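PDB 4OVY: haloacid dehalogenase domain protein hydrolase from Planctomyces limnophilus, which probably acts as a metal-dependent hydrolase of the haloacid dehalogenase superfamily, perhaps a phosphatase, and binds calcium in this crystal form. Local coordinates for residues A[38-43]-A[226-231]; A[156-161]-A[180-185]. All coordinates share one frame; numbering follows the deposited sequence.

Contact 1: residues A[38-43]-A[226-231]; sequences IVTFDN and RRPVMA. With CA (calcium ion), chain J.
Ile38 buries more surface than any other residue where 38-43 meets 226-231, and its two branches go to different partners. With CG1 lying beside the backbone N (chi1 -57°), this methylene comes 3.6 Å from CD of Arg226, the side chains crossing at about a right angle. Its other branch, CG2, reaches the proline ring, 4.0 Å from Pro228 CB. An alanine here would lack both branches and would probably open a gap beside Pro228 and leave the aliphatic stem of Arg226 freer to turn. The guanidinium of that arginine reaches the second subunit, its NE in a salt bridge with Glu181 there.

Two residues on, Thr40 bridges two partners: its CG2 packs on Pro228 CG at 3.6 Å, while OG1 lies 3.4 Å from Ala231 CB, a buried hydroxyl with no hydrogen-bonding partner in the model. On the opposite face of the sheet Val39 and selenomethionine Met230 run side by side, Val39 CG2 3.7 Å from Met230 CB. Two backbone bonds tie the segments, Val229 N to Ile38 O (2.9 Å) and Thr40 N to Met230 O (3.1 Å).

Such parallel neighbours form the centre of the Rossmann-like HAD core; just past the first strand, Asp42 OD2 binds calcium at 2.3 Å, a site completed within the protein by Asp44 and Asn234.

Contact 2: residues A[156-161]-A[180-185]; sequences KTFIVS and PEQVIG. With EDO (1,2-ethanediol), chain D.
The carbonyl oxygen of Gln182 meets the facing strand twice: Gln182 O takes a hydrogen bond from Ile159 N at 2.9 Å and a weaker CA-H...O contact from Phe158 CA at 3.2 Å. The residue that offers this carbonyl also buries the most surface in the contact, and part of that comes from its side chain lying over an aromatic ring. CG of Gln182 sits beside its own backbone N (chi1 -69°), which carries it over one face of Phe158: Gln182 CG is 3.8 Å from the centroid of the Phe158 ring and 17° off its normal, a CH-pi contact displaced toward the rim. At the start of the same strand, Lys156 NZ forms a salt bridge with Glu181 of the second subunit.

Further along, the ladder continues in parallel fashion. Ile184 N donates to Ile159 O at 2.7 Å, the shortest bond between the segments, and Ser161 N donates to Ile184 O at 3.0 Å. Val160 and Ile184 point the same way on one face, Val160 CG2 4.1 Å from Ile184 CD1; on the other, Ile159 CB and Val183 CG1 stand 4.4 Å apart. Where the ladder ends, Gly185 N donates to O1 of a 1,2-ethanediol at 3.1 Å and its carbonyl accepts from O2, a guest probably left by the crystallisation liquor.

Strand segments 156-161 and 183-185 run 12° from parallel and are joined through short helices, a beta-alpha-beta crossover. Helix 165-168 in that connection packs on the face of Ile159 and Val183, while helix 215-223 covers Val160 and Ile184. Strand 156-161 is flanked by strand 183-195 on one side and by strand 38-41 on the other.

How the contacts relate
Both contacts are buried and belong to one sheet: strand 38-41 lies directly beside strand 156-161, so contacts 1 and 2 extend the parallel array in opposite directions, with Thr40 packing on Val160 where they meet. Along the chain, both segments of contact 2 fall between those of contact 1. Their chemistry differs with place. Both pack branched aliphatic groups; contact 1 adds a proline and runs directly into the calcium site, while contact 2 adds a ring-face contact and a longer hydrogen-bonded ladder, and comes near the metal through Ser161, which packs against Asp42. Each also reaches the dimer partner through a charged residue, Arg226 or Lys156, that pairs with Glu181 of the second subunit.

Contact 1: residues A[38-43]-A[226-231]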
ATOM      1  N   ILE A  38      -9.674   0.810  10.488  1.00 19.93           N
ATOM      2  CA  ILE A  38      -9.483   1.132   9.078  1.00 19.32           C
ATOM      3  C   ILE A  38     -10.849   1.397   8.473  1.00 19.53           C
ATOM      4  O   ILE A  38     -11.775   0.584   8.636  1.00 20.05           O
ATOM      5  CB  ILE A  38      -8.852  -0.059   8.316  1.00 20.97           C
ATOM      6  CG1 ILE A  38      -7.513  -0.474   8.935  1.00 22.36           C
ATOM      7  CG2 ILE A  38      -8.710   0.252   6.830  1.00 22.03           C
ATOM      8  CD1 ILE A  38      -6.545   0.665   9.131  1.00 24.41           C
ATOM      9  N   VAL A  39     -10.972   2.524   7.778  1.00 17.33           N
ATOM     10  CA  VAL A  39     -12.187   2.867   7.043  1.00 18.21           C
ATOM     11  C   VAL A  39     -11.836   3.221   5.600  1.00 17.63           C
ATOM     12  O   VAL A  39     -10.871   3.944   5.353  1.00 17.30           O
ATOM     13  CB  VAL A  39     -12.986   4.012   7.719  1.00 19.30           C
ATOM     14  CG1 VAL A  39     -12.143   5.261   7.898  1.00 20.10           C
ATOM     15  CG2 VAL A  39     -14.243   4.334   6.927  1.00 18.68           C
ATOM     16  N   THR A  40     -12.618   2.690   4.659  1.00 17.56           N
ATOM     17  CA  THR A  40     -12.370   2.884   3.234  1.00 16.69           C
ATOM     18  C   THR A  40     -13.518   3.631   2.562  1.00 17.95           C
ATOM     19  O   THR A  40     -14.696   3.341   2.797  1.00 21.10           O
ATOM     20  CB  THR A  40     -12.133   1.546   2.502  1.00 16.99           C
ATOM     21  OG1 THR A  40     -13.223   0.648   2.750  1.00 17.69           O
ATOM     22  CG2 THR A  40     -10.836   0.919   2.943  1.00 17.48           C
ATOM     23  N   PHE A  41     -13.150   4.594   1.724  1.00 16.87           N
ATOM     24  CA  PHE A  41     -14.089   5.407   0.963  1.00 18.30           C
ATOM     25  C   PHE A  41     -13.796   5.279  -0.525  1.00 18.47           C
ATOM     26  O   PHE A  41     -12.647   5.387  -0.946  1.00 17.35           O
ATOM     27  CB  PHE A  41     -13.920   6.890   1.313  1.00 19.79           C
ATOM     28  CG  PHE A  41     -14.287   7.234   2.728  1.00 19.57           C
ATOM     29  CD1 PHE A  41     -13.373   7.071   3.759  1.00 20.98           C
ATOM     30  CD2 PHE A  41     -15.540   7.747   3.026  1.00 21.73           C
ATOM     31  CE1 PHE A  41     -13.714   7.390   5.064  1.00 21.79           C
ATOM     32  CE2 PHE A  41     -15.885   8.066   4.332  1.00 24.45           C
ATOM     33  CZ  PHE A  41     -14.968   7.892   5.347  1.00 22.41           C
ATOM     34  N   ASP A  42     -14.835   5.104  -1.331  1.00 18.83           N
ATOM     35  CA  ASP A  42     -14.716   5.432  -2.745  1.00 19.71           C
ATOM     36  C   ASP A  42     -14.526   6.952  -2.859  1.00 19.41           C
ATOM     37  O   ASP A  42     -14.820   7.696  -1.909  1.00 18.88           O
ATOM     38  CB  ASP A  42     -15.964   4.986  -3.501  1.00 22.51           C
ATOM     39  CG  ASP A  42     -15.757   4.916  -5.003  1.00 28.17           C
ATOM     40  OD1 ASP A  42     -14.631   5.085  -5.510  1.00 27.07           O
ATOM     41  OD2 ASP A  42     -16.751   4.674  -5.692  1.00 41.59           O
ATOM     42  N   ASN A  43     -14.034   7.411  -4.008  1.00 20.51           N
ATOM     43  CA  ASN A  43     -13.871   8.843  -4.260  1.00 21.21           C
ATOM     44  C   ASN A  43     -15.009   9.405  -5.124  1.00 20.20           C
ATOM     45  O   ASN A  43     -15.890  10.102  -4.623  1.00 19.13           O
ATOM     46  CB  ASN A  43     -12.504   9.125  -4.906  1.00 20.60           C
ATOM     47  CG  ASN A  43     -12.214  10.616  -5.040  1.00 21.69           C
ATOM     48  OD1 ASN A  43     -12.613  11.424  -4.196  1.00 21.50           O
ATOM     49  ND2 ASN A  43     -11.514  10.986  -6.104  1.00 20.53           N
ATOM     50  N   ARG A 226      -5.608  -5.726   5.912  1.00 20.37           N
ATOM     51  CA  ARG A 226      -6.623  -5.774   6.968  1.00 22.52           C
ATOM     52  C   ARG A 226      -8.008  -5.673   6.336  1.00 19.68           C
ATOM     53  O   ARG A 226      -8.176  -5.013   5.330  1.00 21.00           O
ATOM     54  CB  ARG A 226      -6.469  -4.579   7.936  1.00 24.62           C
ATOM     55  CG  ARG A 226      -5.165  -4.468   8.730  1.00 29.75           C
ATOM     56  CD  ARG A 226      -5.140  -3.152   9.524  1.00 31.28           C
ATOM     57  NE  ARG A 226      -3.983  -2.954  10.416  1.00 29.55           N
ATOM     58  CZ  ARG A 226      -3.802  -3.577  11.582  1.00 33.47           C
ATOM     59  NH1 ARG A 226      -2.730  -3.306  12.324  1.00 37.90           N
ATOM     60  NH2 ARG A 226      -4.680  -4.481  12.014  1.00 33.20           N
ATOM     61  N   ARG A 227      -9.005  -6.295   6.951  1.00 20.23           N
ATOM     62  CA  ARG A 227     -10.394  -6.035   6.593  1.00 20.35           C
ATOM     63  C   ARG A 227     -10.809  -4.731   7.277  1.00 20.05           C
ATOM     64  O   ARG A 227     -10.696  -4.627   8.503  1.00 20.12           O
ATOM     65  CB  ARG A 227     -11.293  -7.176   7.059  1.00 21.49           C
ATOM     66  CG  ARG A 227     -12.728  -7.076   6.561  1.00 22.23           C
ATOM     67  CD  ARG A 227     -13.651  -8.032   7.303  1.00 24.69           C
ATOM     68  NE  ARG A 227     -13.153  -9.406   7.293  1.00 28.81           N
ATOM     69  CZ  ARG A 227     -13.468 -10.349   6.399  1.00 34.22           C
ATOM     70  NH1 ARG A 227     -12.937 -11.555   6.523  1.00 36.97           N
ATOM     71  NH2 ARG A 227     -14.307 -10.114   5.391  1.00 37.83           N
ATOM     72  N   PRO A 228     -11.279  -3.735   6.506  1.00 17.89           N
ATOM     73  CA  PRO A 228     -11.753  -2.503   7.157  1.00 18.40           C
ATOM     74  C   PRO A 228     -12.958  -2.756   8.062  1.00 18.87           C
ATOM     75  O   PRO A 228     -13.706  -3.707   7.842  1.00 18.15           O
ATOM     76  CB  PRO A 228     -12.141  -1.596   5.978  1.00 16.98           C
ATOM     77  CG  PRO A 228     -11.360  -2.137   4.810  1.00 18.93           C
ATOM     78  CD  PRO A 228     -11.299  -3.620   5.038  1.00 18.68           C
ATOM     79  N   VAL A 229     -13.139  -1.910   9.070  1.00 18.19           N
ATOM     80  CA  VAL A 229     -14.311  -2.013   9.943  1.00 18.03           C
ATOM     81  C   VAL A 229     -15.463  -1.111   9.490  1.00 17.39           C
ATOM     82  O   VAL A 229     -16.573  -1.197  10.023  1.00 19.42           O
ATOM     83  CB  VAL A 229     -13.949  -1.733  11.418  1.00 18.56           C
ATOM     84  CG1 VAL A 229     -12.840  -2.678  11.868  1.00 22.53           C
ATOM     85  CG2 VAL A 229     -13.554  -0.278  11.615  1.00 19.21           C
HETATM   86  N   MSE A 230     -15.201  -0.258   8.502  1.00 16.50           N
HETATM   87  CA  MSE A 230     -16.232   0.596   7.919  1.00 16.75           C
HETATM   88  C   MSE A 230     -15.886   0.911   6.490  1.00 16.79           C
HETATM   89  O   MSE A 230     -14.714   0.948   6.128  1.00 16.96           O
HETATM   90  CB  MSE A 230     -16.302   1.865   8.761  1.00 17.57           C
HETATM   91  CG  MSE A 230     -17.401   2.822   8.354  1.00 19.47           C
HETATM   92 SE   MSE A 230     -17.370   4.310   9.658  1.00 25.70          SE
HETATM   93  CE  MSE A 230     -18.427   5.612   8.628  1.00 24.30           C
ATOM     94  N   ALA A 231     -16.910   1.109   5.664  1.00 18.65           N
ATOM     95  CA  ALA A 231     -16.716   1.492   4.272  1.00 19.37           C
ATOM     96  C   ALA A 231     -17.881   2.330   3.793  1.00 18.76           C
ATOM     97  O   ALA A 231     -19.021   2.113   4.200  1.00 19.00           O
ATOM     98  CB  ALA A 231     -16.547   0.268   3.387  1.00 19.45           C
TER
HETATM   99 CA    CA J 409     -18.249   5.726  -7.103  1.00 55.54          CA
HETATM  100  O   HOH W   1     -17.816   2.947  -7.269  1.00 53.20           O
HETATM  101  O   HOH W   2     -18.717   5.879  -9.132  1.00 35.48           O

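Contact 2: residues A[156-161]-A[180-185]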
ATOM      1  N   LYS A 156      -7.897   5.303  10.600  1.00 22.22           N
ATOM      2  CA  LYS A 156      -7.109   5.624   9.409  1.00 21.19           C
ATOM      3  C   LYS A 156      -8.037   5.584   8.208  1.00 18.93           C
ATOM      4  O   LYS A 156      -8.626   4.542   7.906  1.00 18.15           O
ATOM      5  CB  LYS A 156      -5.970   4.625   9.185  1.00 24.88           C
ATOM      6  CG  LYS A 156      -4.867   4.705  10.220  1.00 30.79           C
ATOM      7  CD  LYS A 156      -3.776   3.665   9.990  1.00 34.50           C
ATOM      8  CE  LYS A 156      -2.703   4.126   9.019  1.00 34.04           C
ATOM      9  NZ  LYS A 156      -1.395   3.447   9.288  1.00 29.87           N
ATOM     10  N   THR A 157      -8.137   6.714   7.519  1.00 16.35           N
ATOM     11  CA  THR A 157      -9.066   6.891   6.413  1.00 17.99           C
ATOM     12  C   THR A 157      -8.337   6.630   5.098  1.00 18.46           C
ATOM     13  O   THR A 157      -7.372   7.319   4.786  1.00 19.10           O
ATOM     14  CB  THR A 157      -9.636   8.325   6.386  1.00 18.76           C
ATOM     15  OG1 THR A 157      -8.557   9.273   6.372  1.00 20.17           O
ATOM     16  CG2 THR A 157     -10.519   8.588   7.606  1.00 19.20           C
ATOM     17  N   PHE A 158      -8.798   5.632   4.347  1.00 18.87           N
ATOM     18  CA  PHE A 158      -8.239   5.301   3.037  1.00 17.91           C
ATOM     19  C   PHE A 158      -9.237   5.609   1.915  1.00 18.55           C
ATOM     20  O   PHE A 158     -10.457   5.467   2.082  1.00 19.08           O
ATOM     21  CB  PHE A 158      -7.931   3.804   2.940  1.00 17.79           C
ATOM     22  CG  PHE A 158      -6.699   3.367   3.669  1.00 18.32           C
ATOM     23  CD1 PHE A 158      -6.708   3.227   5.053  1.00 19.04           C
ATOM     24  CD2 PHE A 158      -5.547   3.019   2.968  1.00 16.02           C
ATOM     25  CE1 PHE A 158      -5.579   2.787   5.723  1.00 19.05           C
ATOM     26  CE2 PHE A 158      -4.421   2.583   3.636  1.00 17.81           C
ATOM     27  CZ  PHE A 158      -4.436   2.467   5.014  1.00 19.35           C
ATOM     28  N   ILE A 159      -8.710   5.993   0.759  1.00 16.13           N
ATOM     29  CA  ILE A 159      -9.493   5.977  -0.475  1.00 18.15           C
ATOM     30  C   ILE A 159      -9.259   4.650  -1.198  1.00 18.53           C
ATOM     31  O   ILE A 159      -8.123   4.177  -1.291  1.00 16.96           O
ATOM     32  CB  ILE A 159      -9.121   7.151  -1.398  1.00 19.51           C
ATOM     33  CG1 ILE A 159      -9.683   8.454  -0.828  1.00 20.67           C
ATOM     34  CG2 ILE A 159      -9.660   6.940  -2.808  1.00 19.17           C
ATOM     35  CD1 ILE A 159      -9.125   9.687  -1.504  1.00 22.55           C
ATOM     36  N   VAL A 160     -10.345   4.068  -1.698  1.00 17.95           N
ATOM     37  CA  VAL A 160     -10.311   2.853  -2.503  1.00 17.82           C
ATOM     38  C   VAL A 160     -11.196   3.114  -3.728  1.00 17.64           C
ATOM     39  O   VAL A 160     -12.411   2.963  -3.677  1.00 18.41           O
ATOM     40  CB  VAL A 160     -10.780   1.619  -1.710  1.00 18.67           C
ATOM     41  CG1 VAL A 160     -10.639   0.349  -2.543  1.00 18.16           C
ATOM     42  CG2 VAL A 160      -9.972   1.472  -0.423  1.00 18.61           C
ATOM     43  N   SER A 161     -10.560   3.521  -4.826  1.00 18.91           N
ATOM     44  CA  SER A 161     -11.262   4.040  -6.005  1.00 19.74           C
ATOM     45  C   SER A 161     -10.859   3.291  -7.269  1.00 19.67           C
ATOM     46  O   SER A 161      -9.759   2.762  -7.364  1.00 17.57           O
ATOM     47  CB  SER A 161     -10.959   5.532  -6.165  1.00 21.19           C
ATOM     48  OG  SER A 161     -11.369   6.034  -7.428  1.00 25.73           O
ATOM     49  N   PRO A 180      -0.734  10.089   0.427  1.00 20.53           N
ATOM     50  CA  PRO A 180      -0.618   9.183  -0.723  1.00 19.09           C
ATOM     51  C   PRO A 180      -0.579   7.703  -0.359  1.00 18.62           C
ATOM     52  O   PRO A 180      -1.144   6.882  -1.091  1.00 20.21           O
ATOM     53  CB  PRO A 180       0.691   9.612  -1.392  1.00 22.48           C
ATOM     54  CG  PRO A 180       0.938  10.990  -0.910  1.00 25.33           C
ATOM     55  CD  PRO A 180       0.348  11.086   0.454  1.00 20.91           C
ATOM     56  N   GLU A 181       0.055   7.366   0.766  1.00 16.74           N
ATOM     57  CA  GLU A 181       0.129   5.968   1.215  1.00 18.35           C
ATOM     58  C   GLU A 181      -1.224   5.382   1.656  1.00 17.42           C
ATOM     59  O   GLU A 181      -1.307   4.193   1.950  1.00 21.39           O
ATOM     60  CB  GLU A 181       1.201   5.778   2.306  1.00 19.11           C
ATOM     61  CG  GLU A 181       0.923   6.443   3.656  1.00 19.75           C
ATOM     62  CD  GLU A 181       1.379   7.892   3.746  1.00 22.15           C
ATOM     63  OE1 GLU A 181       1.607   8.555   2.696  1.00 20.32           O
ATOM     64  OE2 GLU A 181       1.507   8.372   4.893  1.00 22.12           O
ATOM     65  N   GLN A 182      -2.270   6.208   1.706  1.00 17.04           N
ATOM     66  CA  GLN A 182      -3.611   5.754   2.054  1.00 17.72           C
ATOM     67  C   GLN A 182      -4.597   5.940   0.905  1.00 17.35           C
ATOM     68  O   GLN A 182      -5.814   5.970   1.111  1.00 16.80           O
ATOM     69  CB  GLN A 182      -4.092   6.465   3.324  1.00 18.23           C
ATOM     70  CG  GLN A 182      -3.306   5.997   4.530  1.00 19.53           C
ATOM     71  CD  GLN A 182      -3.659   6.687   5.831  1.00 19.85           C
ATOM     72  OE1 GLN A 182      -4.748   7.243   6.019  1.00 21.74           O
ATOM     73  NE2 GLN A 182      -2.740   6.624   6.747  1.00 20.77           N
ATOM     74  N   VAL A 183      -4.058   6.067  -0.306  1.00 17.62           N
ATOM     75  CA  VAL A 183      -4.865   6.136  -1.515  1.00 17.28           C
ATOM     76  C   VAL A 183      -4.621   4.838  -2.280  1.00 17.32           C
ATOM     77  O   VAL A 183      -3.477   4.473  -2.546  1.00 17.44           O
ATOM     78  CB  VAL A 183      -4.489   7.339  -2.398  1.00 19.52           C
ATOM     79  CG1 VAL A 183      -5.326   7.335  -3.680  1.00 19.07           C
ATOM     80  CG2 VAL A 183      -4.674   8.646  -1.636  1.00 21.08           C
ATOM     81  N   ILE A 184      -5.702   4.135  -2.590  1.00 16.94           N
ATOM     82  CA  ILE A 184      -5.655   2.908  -3.367  1.00 16.81           C
ATOM     83  C   ILE A 184      -6.483   3.157  -4.614  1.00 18.21           C
ATOM     84  O   ILE A 184      -7.599   3.678  -4.539  1.00 17.17           O
ATOM     85  CB  ILE A 184      -6.225   1.723  -2.567  1.00 18.17           C
ATOM     86  CG1 ILE A 184      -5.336   1.432  -1.359  1.00 18.54           C
ATOM     87  CG2 ILE A 184      -6.347   0.472  -3.425  1.00 20.33           C
ATOM     88  CD1 ILE A 184      -5.968   0.486  -0.356  1.00 21.27           C
ATOM     89  N   GLY A 185      -5.926   2.807  -5.765  1.00 19.86           N
ATOM     90  CA  GLY A 185      -6.588   3.072  -7.026  1.00 19.90           C
ATOM     91  C   GLY A 185      -6.092   2.166  -8.134  1.00 20.53           C
ATOM     92  O   GLY A 185      -5.330   1.224  -7.899  1.00 17.69           O
TER
HETATM   93  C1  EDO D 403      -3.670  -0.516  -5.866  1.00 26.31           C
HETATM   94  O1  EDO D 403      -3.539   0.825  -5.371  1.00 23.65           O
HETATM   95  C2  EDO D 403      -2.710  -0.775  -7.031  1.00 26.06           C
HETATM   96  O2  EDO D 403      -2.939   0.130  -8.115  1.00 24.07           O